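Local atomic coordinates of lovastatin nonaketide synthase, polyketide synthase component (Aspergillus terreus, PDB entry 7CPX), a protein that builds dihydromonacolin L, the polyketide precursor of lovastatin, by iterative condensation of malonyl units with methylation and reduction of the growing chain, as a homodimeric multidomain synthase. Residues Pro773-Leu778 with Val813-Trp818; Val801-Arg806 with Pro825-His830; Thr1870-Phe1875 with Ala1913-Val1918; Val1905-Glu1910 with Asp1921-Glu1926. The protein carries 2 engineered substitutions. All coordinates share one frame; numbering follows the deposited sequence.

The four contacts form two pairs in widely separated parts of the chain. Interactions 1 and 2 lie in the malonyl-CoA:ACP transacylase (MAT) domain, with centres about 17 Å apart and their segments alternating along the sequence; Y817 of one rests against R806 of the other, and helices 815-820 and 828-838 are consecutive. Interactions 3 and 4, centres about 10 Å apart, also alternate and share one curled β-sheet, where the side chains of I1871 and A1907 meet. Centres of the two pairs are about 144 to 158 Å apart, on opposite sides of the chain's centre, so the two pairs are separate pieces of local packing, with no direct contact between them.

Interaction 1: residues Pro773-Leu778 with Val813-Trp818; sequences PYMQAL and VTAKYW
Helix-helix packing in the α/β fold of the MAT domain brings L778 and M775, on helix 768-780, against A815 and W818 of the short helix 815-820. The backbones come nearest at M775 and A815, CA to CA 6.0 Å. L778 spans both A815 and W818: its CG stands anti to the backbone N (chi1 -166°), which carries both methyls across to the second helix. CD1 lies 3.4 Å from W818 CB, while CD2 reaches A815 CB at 3.6 Å and W818 CD1 at 3.5 Å; the L778 and W818 side chains cross at about a right angle. M775 lies alongside A815, CG to CB 3.6 Å, and then bends at chi3. Its SD sits 3.8 Å from K816 CA and 4.0 Å from CG of the extended K816 chain, at the rim of the contact. The indole of W818 leads away from helix 768-780 onto I660 and A663 of helix 657-665, while I677 of helix 671-682 touches Y774, L778 and W818 together. Y774 also makes a cation-pi contact with R681 of that same helix 671-682. At the polar end of the Y774 ring, the W818 carbonyl oxygen lies at the ring edge, near its plane, and Y774 OH donates a weak hydrogen bond to W818 O at 3.3 Å.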
loop_
_atom_site.group_PDB
_atom_site.type_symbol
_atom_site.label_atom_id
_atom_site.label_comp_id
_atom_site.label_asym_id
_atom_site.label_seq_id
_atom_site.Cartn_x
_atom_site.Cartn_y
_atom_site.Cartn_z
ATOM N N PRO A 773 88.383 25.664 55.241
ATOM C CA PRO A 773 88.512 27.037 54.724
ATOM C C PRO A 773 87.324 27.465 53.884
ATOM O O PRO A 773 86.879 28.616 53.980
ATOM C CB PRO A 773 89.808 26.979 53.904
ATOM C CG PRO A 773 89.946 25.552 53.515
ATOM C CD PRO A 773 89.395 24.763 54.663
ATOM N N TYR A 774 86.779 26.553 53.075
ATOM C CA TYR A 774 85.623 26.889 52.251
ATOM C C TYR A 774 84.496 27.449 53.107
ATOM O O TYR A 774 83.986 28.545 52.844
ATOM C CB TYR A 774 85.163 25.651 51.479
ATOM C CG TYR A 774 83.669 25.576 51.257
ATOM C CD1 TYR A 774 83.043 26.385 50.320
ATOM C CD2 TYR A 774 82.887 24.683 51.979
ATOM C CE1 TYR A 774 81.678 26.316 50.114
ATOM C CE2 TYR A 774 81.523 24.605 51.779
ATOM C CZ TYR A 774 80.924 25.423 50.845
ATOM O OH TYR A 774 79.566 25.347 50.643
ATOM N N MET A 775 84.119 26.726 54.162
ATOM C CA MET A 775 83.097 27.236 55.069
ATOM C C MET A 775 83.525 28.571 55.662
ATOM O O MET A 775 82.715 29.500 55.770
ATOM C CB MET A 775 82.821 26.221 56.176
ATOM C CG MET A 775 81.603 26.552 57.026
ATOM S SD MET A 775 81.377 25.423 58.414
ATOM C CE MET A 775 82.790 25.845 59.430
ATOM N N GLN A 776 84.802 28.693 56.040
ATOM C CA GLN A 776 85.290 29.962 56.564
ATOM C C GLN A 776 85.060 31.091 55.570
ATOM O O GLN A 776 84.770 32.223 55.973
ATOM C CB GLN A 776 86.775 29.853 56.913
ATOM C CG GLN A 776 87.069 28.926 58.080
ATOM C CD GLN A 776 88.554 28.741 58.318
ATOM O OE1 GLN A 776 89.384 29.308 57.608
ATOM N NE2 GLN A 776 88.898 27.942 59.322
ATOM N N ALA A 777 85.183 30.805 54.272
ATOM C CA ALA A 777 84.850 31.806 53.268
ATOM C C ALA A 777 83.341 31.969 53.136
ATOM O O ALA A 777 82.844 33.093 52.997
ATOM C CB ALA A 777 85.468 31.426 51.923
ATOM N N LEU A 778 82.598 30.860 53.197
ATOM C CA LEU A 778 81.152 30.933 53.030
ATOM C C LEU A 778 80.504 31.763 54.131
ATOM O O LEU A 778 79.438 32.350 53.914
ATOM C CB LEU A 778 80.558 29.525 53.000
ATOM C CG LEU A 778 79.113 29.426 52.508
ATOM C CD1 LEU A 778 78.924 28.161 51.690
ATOM C CD2 LEU A 778 78.140 29.448 53.674
ATOM N N VAL A 813 70.295 28.126 56.476
ATOM C CA VAL A 813 71.165 29.214 56.039
ATOM C C VAL A 813 72.536 29.175 56.697
ATOM O O VAL A 813 73.427 29.939 56.294
ATOM C CB VAL A 813 70.514 30.584 56.318
ATOM C CG1 VAL A 813 69.128 30.650 55.693
ATOM C CG2 VAL A 813 70.445 30.852 57.815
ATOM N N THR A 814 72.737 28.316 57.692
ATOM C CA THR A 814 74.010 28.266 58.393
ATOM C C THR A 814 75.107 27.717 57.487
ATOM O O THR A 814 74.876 26.836 56.653
ATOM C CB THR A 814 73.897 27.400 59.647
ATOM O OG1 THR A 814 73.631 26.042 59.271
ATOM C CG2 THR A 814 72.775 27.903 60.543
ATOM N N ALA A 815 76.319 28.248 57.663
ATOM C CA ALA A 815 77.452 27.787 56.868
ATOM C C ALA A 815 77.753 26.317 57.122
ATOM O O ALA A 815 78.242 25.616 56.226
ATOM C CB ALA A 815 78.685 28.640 57.168
ATOM N N LYS A 816 77.474 25.832 58.333
ATOM C CA LYS A 816 77.734 24.431 58.640
ATOM C C LYS A 816 76.898 23.506 57.768
ATOM O O LYS A 816 77.329 22.392 57.457
ATOM C CB LYS A 816 77.467 24.163 60.120
ATOM C CG LYS A 816 78.371 24.954 61.051
ATOM C CD LYS A 816 78.114 24.624 62.510
ATOM C CE LYS A 816 79.044 25.406 63.425
ATOM N NZ LYS A 816 78.812 25.095 64.862
ATOM N N TYR A 817 75.707 23.944 57.355
ATOM C CA TYR A 817 74.913 23.140 56.432
ATOM C C TYR A 817 75.583 23.048 55.066
ATOM O O TYR A 817 75.639 21.968 54.463
ATOM C CB TYR A 817 73.509 23.725 56.304
ATOM C CG TYR A 817 72.616 22.959 55.357
ATOM C CD1 TYR A 817 72.415 21.595 55.514
ATOM C CD2 TYR A 817 71.967 23.599 54.311
ATOM C CE1 TYR A 817 71.600 20.889 54.654
ATOM C CE2 TYR A 817 71.147 22.902 53.446
ATOM C CZ TYR A 817 70.968 21.546 53.622
ATOM O OH TYR A 817 70.154 20.843 52.764
ATOM N N TRP A 818 76.104 24.168 54.563
ATOM C CA TRP A 818 76.808 24.136 53.287
ATOM C C TRP A 818 78.082 23.307 53.382
ATOM O O TRP A 818 78.525 22.731 52.382
ATOM C CB TRP A 818 77.122 25.559 52.828
ATOM C CG TRP A 818 75.916 26.452 52.794
ATOM C CD1 TRP A 818 75.469 27.260 53.797
ATOM C CD2 TRP A 818 75.004 26.626 51.703
ATOM N NE1 TRP A 818 74.335 27.926 53.401
ATOM C CE2 TRP A 818 74.028 27.555 52.118
ATOM C CE3 TRP A 818 74.917 26.087 50.416
ATOM C CZ2 TRP A 818 72.981 27.957 51.292
ATOM C CZ3 TRP A 818 73.876 26.488 49.598
ATOM C CH2 TRP A 818 72.922 27.413 50.040
#

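Interaction 2: residues Val801-Arg806 with Pro825-His830; sequences VDAENR and PVLFSH
H830 reaches from the first turn of helix 828-838 to A803 in the loop 801-806. Its CB is directed toward that loop, and with CG anti to the backbone N (chi1 -169°) the imidazole is carried out to the A803 carbonyl. CD2 then meets A803 O at 3.6 Å, approaching obliquely to the ring, and A803 C at 4.1 Å; the methyl of A803 is more distant, 4.4 Å from CB to the same CD2. At the tip, NE2 stops 6.3 Å from E804 OE2, too far for an ion pair; that carboxylate instead forms a salt bridge with R834, one turn further along the helix. Here a loop meets the N-terminus of a helix at the border of the parallel β-sheet of the acyltransferase domain: the loop follows the outermost strand 797-798, and L827 takes the N-cap position of helix 828-838. Backbone hydrogen bonds tie V826 to S724 and L827 to S800, holding the stretch before the helix in place. Beside the histidine, L827 turns its CD2 branch onto A803 CB at 3.8 Å. V801 and V826 close the far end with one methyl each, CG2 to CG2 at 3.8 Å. The other methyl of V801, CG1, lies 4.0 Å from Y817 CE1 of helix 815-820.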
loop_
_atom_site.group_PDB
_atom_site.type_symbol
_atom_site.label_atom_id
_atom_site.label_comp_id
_atom_site.label_asym_id
_atom_site.label_seq_id
_atom_site.Cartn_x
_atom_site.Cartn_y
_atom_site.Cartn_z
ATOM N N VAL A 801 71.081 16.210 53.003
ATOM C CA VAL A 801 72.427 16.259 53.566
ATOM C C VAL A 801 72.347 16.194 55.085
ATOM O O VAL A 801 73.057 15.418 55.735
ATOM C CB VAL A 801 73.154 17.527 53.087
ATOM C CG1 VAL A 801 74.244 17.936 54.065
ATOM C CG2 VAL A 801 73.727 17.308 51.693
ATOM N N ASP A 802 71.480 17.015 55.667
ATOM C CA ASP A 802 71.071 16.878 57.056
ATOM C C ASP A 802 69.765 16.096 57.069
ATOM O O ASP A 802 68.792 16.496 56.421
ATOM C CB ASP A 802 70.896 18.244 57.717
ATOM C CG ASP A 802 70.488 18.137 59.171
ATOM O OD1 ASP A 802 71.350 17.795 60.009
ATOM O OD2 ASP A 802 69.305 18.393 59.477
ATOM N N ALA A 803 69.748 14.980 57.799
ATOM C CA ALA A 803 68.667 14.013 57.647
ATOM C C ALA A 803 67.307 14.647 57.916
ATOM O O ALA A 803 66.405 14.594 57.072
ATOM C CB ALA A 803 68.904 12.825 58.581
ATOM N N GLU A 804 67.140 15.253 59.085
ATOM C CA GLU A 804 65.837 15.787 59.471
ATOM C C GLU A 804 65.887 17.219 59.983
ATOM O O GLU A 804 64.963 17.991 59.716
ATOM C CB GLU A 804 65.218 14.873 60.544
ATOM C CG GLU A 804 63.697 14.826 60.527
ATOM C CD GLU A 804 63.059 16.124 60.982
ATOM O OE1 GLU A 804 63.681 16.846 61.790
ATOM O OE2 GLU A 804 61.934 16.424 60.529
ATOM N N ASN A 805 66.943 17.595 60.709
ATOM C CA ASN A 805 66.910 18.839 61.473
ATOM C C ASN A 805 66.820 20.064 60.571
ATOM O O ASN A 805 66.083 21.008 60.878
ATOM C CB ASN A 805 68.141 18.928 62.374
ATOM C CG ASN A 805 68.170 17.839 63.428
ATOM O OD1 ASN A 805 69.148 17.102 63.549
ATOM N ND2 ASN A 805 67.091 17.729 64.196
ATOM N N ARG A 806 67.550 20.073 59.458
ATOM C CA ARG A 806 67.673 21.266 58.620
ATOM C C ARG A 806 66.722 21.231 57.432
ATOM O O ARG A 806 67.048 21.717 56.345
ATOM C CB ARG A 806 69.113 21.438 58.153
ATOM C CG ARG A 806 70.100 21.606 59.296
ATOM C CD ARG A 806 71.478 22.001 58.798
ATOM N NE ARG A 806 72.439 22.109 59.889
ATOM C CZ ARG A 806 72.557 23.162 60.686
ATOM N NH1 ARG A 806 71.777 24.223 60.552
ATOM N NH2 ARG A 806 73.476 23.148 61.647
ATOM N N PRO A 825 77.015 12.600 55.232
ATOM C CA PRO A 825 76.354 11.695 54.287
ATOM C C PRO A 825 74.967 12.205 53.927
ATOM O O PRO A 825 74.309 12.890 54.713
ATOM C CB PRO A 825 76.289 10.367 55.048
ATOM C CG PRO A 825 76.338 10.752 56.484
ATOM C CD PRO A 825 77.206 11.973 56.552
ATOM N N VAL A 826 74.524 11.860 52.722
ATOM C CA VAL A 826 73.272 12.361 52.170
ATOM C C VAL A 826 72.221 11.266 52.285
ATOM O O VAL A 826 72.371 10.184 51.703
ATOM C CB VAL A 826 73.442 12.809 50.710
ATOM C CG1 VAL A 826 72.155 13.429 50.191
ATOM C CG2 VAL A 826 74.602 13.787 50.580
ATOM N N LEU A 827 71.158 11.547 53.032
ATOM C CA LEU A 827 70.006 10.649 53.122
ATOM C C LEU A 827 68.913 11.102 52.154
ATOM O O LEU A 827 67.822 11.521 52.542
ATOM C CB LEU A 827 69.488 10.592 54.557
ATOM C CG LEU A 827 70.341 9.794 55.548
ATOM C CD1 LEU A 827 71.666 10.492 55.824
ATOM C CD2 LEU A 827 69.577 9.555 56.842
ATOM N N PHE A 828 69.237 11.008 50.863
ATOM C CA PHE A 828 68.303 11.439 49.829
ATOM C C PHE A 828 66.992 10.668 49.913
ATOM O O PHE A 828 65.911 11.239 49.725
ATOM C CB PHE A 828 68.944 11.268 48.453
ATOM C CG PHE A 828 68.006 11.520 47.312
ATOM C CD1 PHE A 828 67.717 12.812 46.911
ATOM C CD2 PHE A 828 67.417 10.465 46.637
ATOM C CE1 PHE A 828 66.854 13.046 45.861
ATOM C CE2 PHE A 828 66.555 10.692 45.585
ATOM C CZ PHE A 828 66.273 11.984 45.197
ATOM N N SER A 829 67.070 9.367 50.196
ATOM C CA SER A 829 65.857 8.566 50.316
ATOM C C SER A 829 64.970 9.081 51.441
ATOM O O SER A 829 63.746 9.165 51.286
ATOM C CB SER A 829 66.221 7.101 50.551
ATOM O OG SER A 829 65.064 6.284 50.571
ATOM N N HIS A 830 65.566 9.427 52.583
ATOM C CA HIS A 830 64.777 9.925 53.705
ATOM C C HIS A 830 64.113 11.254 53.367
ATOM O O HIS A 830 62.950 11.482 53.722
ATOM C CB HIS A 830 65.661 10.066 54.944
ATOM C CG HIS A 830 64.896 10.331 56.203
ATOM N ND1 HIS A 830 63.776 9.610 56.557
ATOM C CD2 HIS A 830 65.092 11.233 57.193
ATOM C CE1 HIS A 830 63.313 10.058 57.711
ATOM N NE2 HIS A 830 64.093 11.043 58.118
#

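Interaction 3: residues Thr1870-Phe1875 with Ala1913-Val1918; sequences TIYVHF and ASIVHV
T1870-V1873 and I1915-V1918 pair as antiparallel β-strands, their axes 4.6 Å apart at closest. Two backbone hydrogen bonds frame the hydrogen-bonded pair I1871 and V1916: I1871 N to V1916 O and V1916 N to I1871 O, both 2.9 Å. T1870 with H1917 and Y1872 with I1915 are the flanking non-hydrogen-bonded pairs. One polar side-chain bond is added: T1870 OG1 lies in the plane of the H1917 imidazole at its edge, 3.2 Å from ND1, the two side chains pointing the same way. Apolar contacts occupy both faces. On the face of T1870 and Y1872, T1870 CG2 meets I1915 CG2 at 3.6 Å, and I1915 CD1 lies obliquely against the phenol ring, 3.7 Å from Y1872 CD2. On the side of I1871 and V1916, I1871 CD1 packs against V1918 CG1, and V1916 CG2 lies 4.1 Å from V1873 CG2. Past V1873 the chain turns at a classic bulge, where H1874 and F1875 both face Q1893. The curled sheet probably belongs to a degenerate enoylreductase module: strand 1887-1898 pairs with strand 1869-1883 as well, and strand 1901-1909 packs against the side chains of I1871, V1916 and V1918.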
loop_
_atom_site.group_PDB
_atom_site.type_symbol
_atom_site.label_atom_id
_atom_site.label_comp_id
_atom_site.label_asym_id
_atom_site.label_seq_id
_atom_site.Cartn_x
_atom_site.Cartn_y
_atom_site.Cartn_z
ATOM N N THR A 1870 -47.860 -26.614 -28.796
ATOM C CA THR A 1870 -47.936 -25.458 -27.912
ATOM C C THR A 1870 -48.349 -25.948 -26.530
ATOM O O THR A 1870 -49.442 -26.495 -26.357
ATOM C CB THR A 1870 -48.922 -24.423 -28.446
ATOM O OG1 THR A 1870 -48.498 -23.979 -29.740
ATOM C CG2 THR A 1870 -49.007 -23.230 -27.504
ATOM N N ILE A 1871 -47.473 -25.747 -25.554
ATOM C CA ILE A 1871 -47.692 -26.184 -24.183
ATOM C C ILE A 1871 -47.915 -24.942 -23.333
ATOM O O ILE A 1871 -47.023 -24.100 -23.203
ATOM C CB ILE A 1871 -46.510 -27.008 -23.657
ATOM C CG1 ILE A 1871 -46.215 -28.175 -24.599
ATOM C CG2 ILE A 1871 -46.809 -27.516 -22.254
ATOM C CD1 ILE A 1871 -44.985 -28.965 -24.222
ATOM N N TYR A 1872 -49.106 -24.826 -22.757
ATOM C CA TYR A 1872 -49.405 -23.771 -21.794
ATOM C C TYR A 1872 -48.922 -24.257 -20.435
ATOM O O TYR A 1872 -49.562 -25.095 -19.797
ATOM C CB TYR A 1872 -50.894 -23.456 -21.789
ATOM C CG TYR A 1872 -51.438 -23.084 -23.149
ATOM C CD1 TYR A 1872 -51.803 -24.061 -24.063
ATOM C CD2 TYR A 1872 -51.586 -21.755 -23.520
ATOM C CE1 TYR A 1872 -52.300 -23.728 -25.307
ATOM C CE2 TYR A 1872 -52.082 -21.412 -24.761
ATOM C CZ TYR A 1872 -52.437 -22.402 -25.651
ATOM O OH TYR A 1872 -52.933 -22.067 -26.891
ATOM N N VAL A 1873 -47.784 -23.735 -19.998
ATOM C CA VAL A 1873 -47.068 -24.295 -18.858
ATOM C C VAL A 1873 -47.732 -23.851 -17.564
ATOM O O VAL A 1873 -47.952 -22.655 -17.339
ATOM C CB VAL A 1873 -45.591 -23.874 -18.892
ATOM C CG1 VAL A 1873 -44.837 -24.500 -17.738
ATOM C CG2 VAL A 1873 -44.960 -24.270 -20.213
ATOM N N HIS A 1874 -48.053 -24.821 -16.708
ATOM C CA HIS A 1874 -48.492 -24.552 -15.347
ATOM C C HIS A 1874 -47.319 -24.565 -14.378
ATOM O O HIS A 1874 -47.245 -23.721 -13.478
ATOM C CB HIS A 1874 -49.524 -25.593 -14.907
ATOM C CG HIS A 1874 -50.818 -25.520 -15.653
ATOM N ND1 HIS A 1874 -50.882 -25.340 -17.018
ATOM C CD2 HIS A 1874 -52.098 -25.611 -15.226
ATOM C CE1 HIS A 1874 -52.146 -25.314 -17.397
ATOM N NE2 HIS A 1874 -52.905 -25.477 -16.329
ATOM N N PHE A 1875 -46.401 -25.513 -14.555
ATOM C CA PHE A 1875 -45.230 -25.642 -13.705
ATOM C C PHE A 1875 -44.013 -25.928 -14.571
ATOM O O PHE A 1875 -44.119 -26.557 -15.627
ATOM C CB PHE A 1875 -45.412 -26.753 -12.667
ATOM C CG PHE A 1875 -46.626 -26.578 -11.804
ATOM C CD1 PHE A 1875 -46.560 -25.844 -10.634
ATOM C CD2 PHE A 1875 -47.835 -27.144 -12.164
ATOM C CE1 PHE A 1875 -47.675 -25.679 -9.838
ATOM C CE2 PHE A 1875 -48.954 -26.984 -11.375
ATOM C CZ PHE A 1875 -48.875 -26.250 -10.209
ATOM N N ALA A 1913 -40.921 -20.802 -20.454
ATOM C CA ALA A 1913 -41.962 -19.802 -20.622
ATOM C C ALA A 1913 -43.321 -20.363 -20.237
ATOM O O ALA A 1913 -43.551 -21.575 -20.280
ATOM C CB ALA A 1913 -42.008 -19.295 -22.066
ATOM N N SER A 1914 -44.223 -19.454 -19.856
ATOM C CA SER A 1914 -45.597 -19.848 -19.569
ATOM C C SER A 1914 -46.198 -20.603 -20.744
ATOM O O SER A 1914 -46.998 -21.526 -20.558
ATOM C CB SER A 1914 -46.436 -18.611 -19.245
ATOM O OG SER A 1914 -46.501 -17.741 -20.361
ATOM N N ILE A 1915 -45.826 -20.220 -21.962
ATOM C CA ILE A 1915 -46.249 -20.905 -23.174
ATOM C C ILE A 1915 -45.005 -21.257 -23.975
ATOM O O ILE A 1915 -44.159 -20.394 -24.230
ATOM C CB ILE A 1915 -47.215 -20.046 -24.011
ATOM C CG1 ILE A 1915 -48.421 -19.648 -23.157
ATOM C CG2 ILE A 1915 -47.666 -20.808 -25.249
ATOM C CD1 ILE A 1915 -49.433 -18.781 -23.870
ATOM N N VAL A 1916 -44.899 -22.522 -24.366
ATOM C CA VAL A 1916 -43.743 -23.045 -25.081
ATOM C C VAL A 1916 -44.211 -23.634 -26.402
ATOM O O VAL A 1916 -45.354 -24.078 -26.533
ATOM C CB VAL A 1916 -42.998 -24.106 -24.242
ATOM C CG1 VAL A 1916 -42.078 -24.943 -25.121
ATOM C CG2 VAL A 1916 -42.215 -23.437 -23.128
ATOM N N HIS A 1917 -43.316 -23.637 -27.383
ATOM C CA HIS A 1917 -43.545 -24.284 -28.671
ATOM C C HIS A 1917 -42.418 -25.293 -28.868
ATOM O O HIS A 1917 -41.302 -24.920 -29.245
ATOM C CB HIS A 1917 -43.595 -23.257 -29.796
ATOM C CG HIS A 1917 -44.514 -22.110 -29.518
ATOM N ND1 HIS A 1917 -45.886 -22.227 -29.561
ATOM C CD2 HIS A 1917 -44.258 -20.822 -29.184
ATOM C CE1 HIS A 1917 -46.435 -21.061 -29.271
ATOM N NE2 HIS A 1917 -45.469 -20.192 -29.037
ATOM N N VAL A 1918 -42.708 -26.567 -28.614
ATOM C CA VAL A 1918 -41.684 -27.606 -28.572
ATOM C C VAL A 1918 -42.133 -28.797 -29.405
ATOM O O VAL A 1918 -43.315 -29.152 -29.413
ATOM C CB VAL A 1918 -41.385 -28.044 -27.124
ATOM C CG1 VAL A 1918 -42.588 -28.749 -26.526
ATOM C CG2 VAL A 1918 -40.162 -28.941 -27.082
#

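Interaction 4: residues Val1905-Glu1910 with Asp1921-Glu1926; sequences VVALAE and DYIYTE
A1907 and I1923 meet on one face of a short antiparallel pairing between strands 1901-1909 and 1923-1924, with V1905 beside them. V1905 puts CG1 anti to its carbonyl carbon (chi1 -57°), 3.7 Å from T1925 CA, while its CG2 falls between N and C and turns to I1923 CG2 at 4.0 Å. I1923 divides its branches between two partners: CG1 goes to A1907 CB at 3.7 Å, and CG2 goes to V1905. Further along, L1908 and Y1922 touch through their CB atoms, 4.0 Å apart, and the Y1922 ring continues to F1889 and L2083. Y1924 swings its phenol away from the strand 1901-1909, so that CB is the part nearest V1906, and the E1926 backbone N sits above one ring face, toward its rim. E1926 itself forms a salt bridge with R2096. The backbones are joined by V1906 N to Y1924 O, 3.0 Å and nearly straight at 173°, and by L1908 N to Y1922 O at 2.7 Å. Peptide bonds thus set the register of this short strand, while the aliphatic groups of A1907 and I1923 give its buried face an apolar surface against I1871 and V1918.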
loop_
_atom_site.group_PDB
_atom_site.type_symbol
_atom_site.label_atom_id
_atom_site.label_comp_id
_atom_site.label_asym_id
_atom_site.label_seq_id
_atom_site.Cartn_x
_atom_site.Cartn_y
_atom_site.Cartn_z
ATOM N N VAL A 1905 -49.344 -32.566 -19.827
ATOM C CA VAL A 1905 -48.168 -33.184 -20.424
ATOM C C VAL A 1905 -46.928 -32.611 -19.754
ATOM O O VAL A 1905 -46.975 -31.575 -19.083
ATOM C CB VAL A 1905 -48.087 -32.960 -21.954
ATOM C CG1 VAL A 1905 -49.339 -33.477 -22.644
ATOM C CG2 VAL A 1905 -47.866 -31.490 -22.269
ATOM N N VAL A 1906 -45.809 -33.305 -19.944
ATOM C CA VAL A 1906 -44.502 -32.878 -19.465
ATOM C C VAL A 1906 -43.541 -32.931 -20.642
ATOM O O VAL A 1906 -43.507 -33.925 -21.375
ATOM C CB VAL A 1906 -43.997 -33.761 -18.310
ATOM C CG1 VAL A 1906 -42.597 -33.347 -17.898
ATOM C CG2 VAL A 1906 -44.947 -33.678 -17.130
ATOM N N ALA A 1907 -42.763 -31.868 -20.824
ATOM C CA ALA A 1907 -41.916 -31.727 -21.998
ATOM C C ALA A 1907 -40.590 -31.085 -21.618
ATOM O O ALA A 1907 -40.396 -30.603 -20.498
ATOM C CB ALA A 1907 -42.610 -30.901 -23.086
ATOM N N LEU A 1908 -39.670 -31.097 -22.577
ATOM C CA LEU A 1908 -38.346 -30.494 -22.447
ATOM C C LEU A 1908 -38.324 -29.245 -23.326
ATOM O O LEU A 1908 -37.906 -29.287 -24.484
ATOM C CB LEU A 1908 -37.257 -31.485 -22.846
ATOM C CG LEU A 1908 -36.818 -32.494 -21.784
ATOM C CD1 LEU A 1908 -38.016 -33.110 -21.085
ATOM C CD2 LEU A 1908 -35.961 -33.576 -22.416
ATOM N N ALA A 1909 -38.777 -28.131 -22.760
ATOM C CA ALA A 1909 -38.842 -26.872 -23.480
ATOM C C ALA A 1909 -37.441 -26.296 -23.670
ATOM O O ALA A 1909 -36.440 -26.832 -23.187
ATOM C CB ALA A 1909 -39.729 -25.885 -22.728
ATOM N N GLU A 1910 -37.381 -25.171 -24.384
ATOM C CA GLU A 1910 -36.129 -24.478 -24.644
ATOM C C GLU A 1910 -36.165 -23.006 -24.260
ATOM O O GLU A 1910 -35.211 -22.283 -24.568
ATOM C CB GLU A 1910 -35.755 -24.598 -26.129
ATOM C CG GLU A 1910 -35.566 -26.027 -26.604
ATOM C CD GLU A 1910 -35.309 -26.115 -28.096
ATOM O OE1 GLU A 1910 -35.382 -25.070 -28.775
ATOM O OE2 GLU A 1910 -35.033 -27.228 -28.589
ATOM N N ASP A 1921 -41.242 -34.722 -30.039
ATOM C CA ASP A 1921 -40.194 -35.636 -29.603
ATOM C C ASP A 1921 -39.725 -35.337 -28.186
ATOM O O ASP A 1921 -39.160 -36.219 -27.532
ATOM C CB ASP A 1921 -39.007 -35.566 -30.564
ATOM C CG ASP A 1921 -39.401 -35.846 -32.000
ATOM O OD1 ASP A 1921 -40.366 -36.608 -32.215
ATOM O OD2 ASP A 1921 -38.746 -35.302 -32.913
ATOM N N TYR A 1922 -39.946 -34.116 -27.700
ATOM C CA TYR A 1922 -39.514 -33.698 -26.373
ATOM C C TYR A 1922 -40.686 -33.579 -25.404
ATOM O O TYR A 1922 -40.618 -32.824 -24.432
ATOM C CB TYR A 1922 -38.769 -32.367 -26.454
ATOM C CG TYR A 1922 -37.572 -32.381 -27.375
ATOM C CD1 TYR A 1922 -36.331 -32.803 -26.927
ATOM C CD2 TYR A 1922 -37.684 -31.962 -28.692
ATOM C CE1 TYR A 1922 -35.235 -32.814 -27.766
ATOM C CE2 TYR A 1922 -36.596 -31.969 -29.536
ATOM C CZ TYR A 1922 -35.372 -32.396 -29.070
ATOM O OH TYR A 1922 -34.284 -32.404 -29.913
ATOM N N ILE A 1923 -41.768 -34.312 -25.656
ATOM C CA ILE A 1923 -42.989 -34.211 -24.867
ATOM C C ILE A 1923 -43.388 -35.599 -24.391
ATOM O O ILE A 1923 -43.389 -36.554 -25.176
ATOM C CB ILE A 1923 -44.138 -33.575 -25.672
ATOM C CG1 ILE A 1923 -43.672 -32.271 -26.322
ATOM C CG2 ILE A 1923 -45.340 -33.324 -24.771
ATOM C CD1 ILE A 1923 -44.745 -31.575 -27.122
ATOM N N TYR A 1924 -43.725 -35.707 -23.108
ATOM C CA TYR A 1924 -44.344 -36.902 -22.546
ATOM C C TYR A 1924 -45.832 -36.605 -22.388
ATOM O O TYR A 1924 -46.228 -35.831 -21.512
ATOM C CB TYR A 1924 -43.702 -37.279 -21.212
ATOM C CG TYR A 1924 -44.207 -38.581 -20.640
ATOM C CD1 TYR A 1924 -43.830 -39.796 -21.194
ATOM C CD2 TYR A 1924 -45.056 -38.598 -19.543
ATOM C CE1 TYR A 1924 -44.288 -40.989 -20.676
ATOM C CE2 TYR A 1924 -45.517 -39.788 -19.016
ATOM C CZ TYR A 1924 -45.132 -40.980 -19.589
ATOM O OH TYR A 1924 -45.589 -42.169 -19.069
ATOM N N THR A 1925 -46.652 -37.223 -23.236
ATOM C CA THR A 1925 -48.038 -36.812 -23.407
ATOM C C THR A 1925 -49.001 -37.450 -22.415
ATOM O O THR A 1925 -50.164 -37.038 -22.360
ATOM C CB THR A 1925 -48.506 -37.137 -24.830
ATOM O OG1 THR A 1925 -48.434 -38.551 -25.049
ATOM C CG2 THR A 1925 -47.638 -36.424 -25.856
ATOM N N GLU A 1926 -48.563 -38.434 -21.634
ATOM C CA GLU A 1926 -49.476 -39.104 -20.718
ATOM C C GLU A 1926 -49.911 -38.155 -19.608
ATOM O O GLU A 1926 -49.099 -37.416 -19.045
ATOM C CB GLU A 1926 -48.820 -40.345 -20.117
ATOM C CG GLU A 1926 -49.766 -41.204 -19.295
ATOM C CD GLU A 1926 -49.090 -42.436 -18.728
ATOM O OE1 GLU A 1926 -47.877 -42.611 -18.966
ATOM O OE2 GLU A 1926 -49.772 -43.227 -18.045
#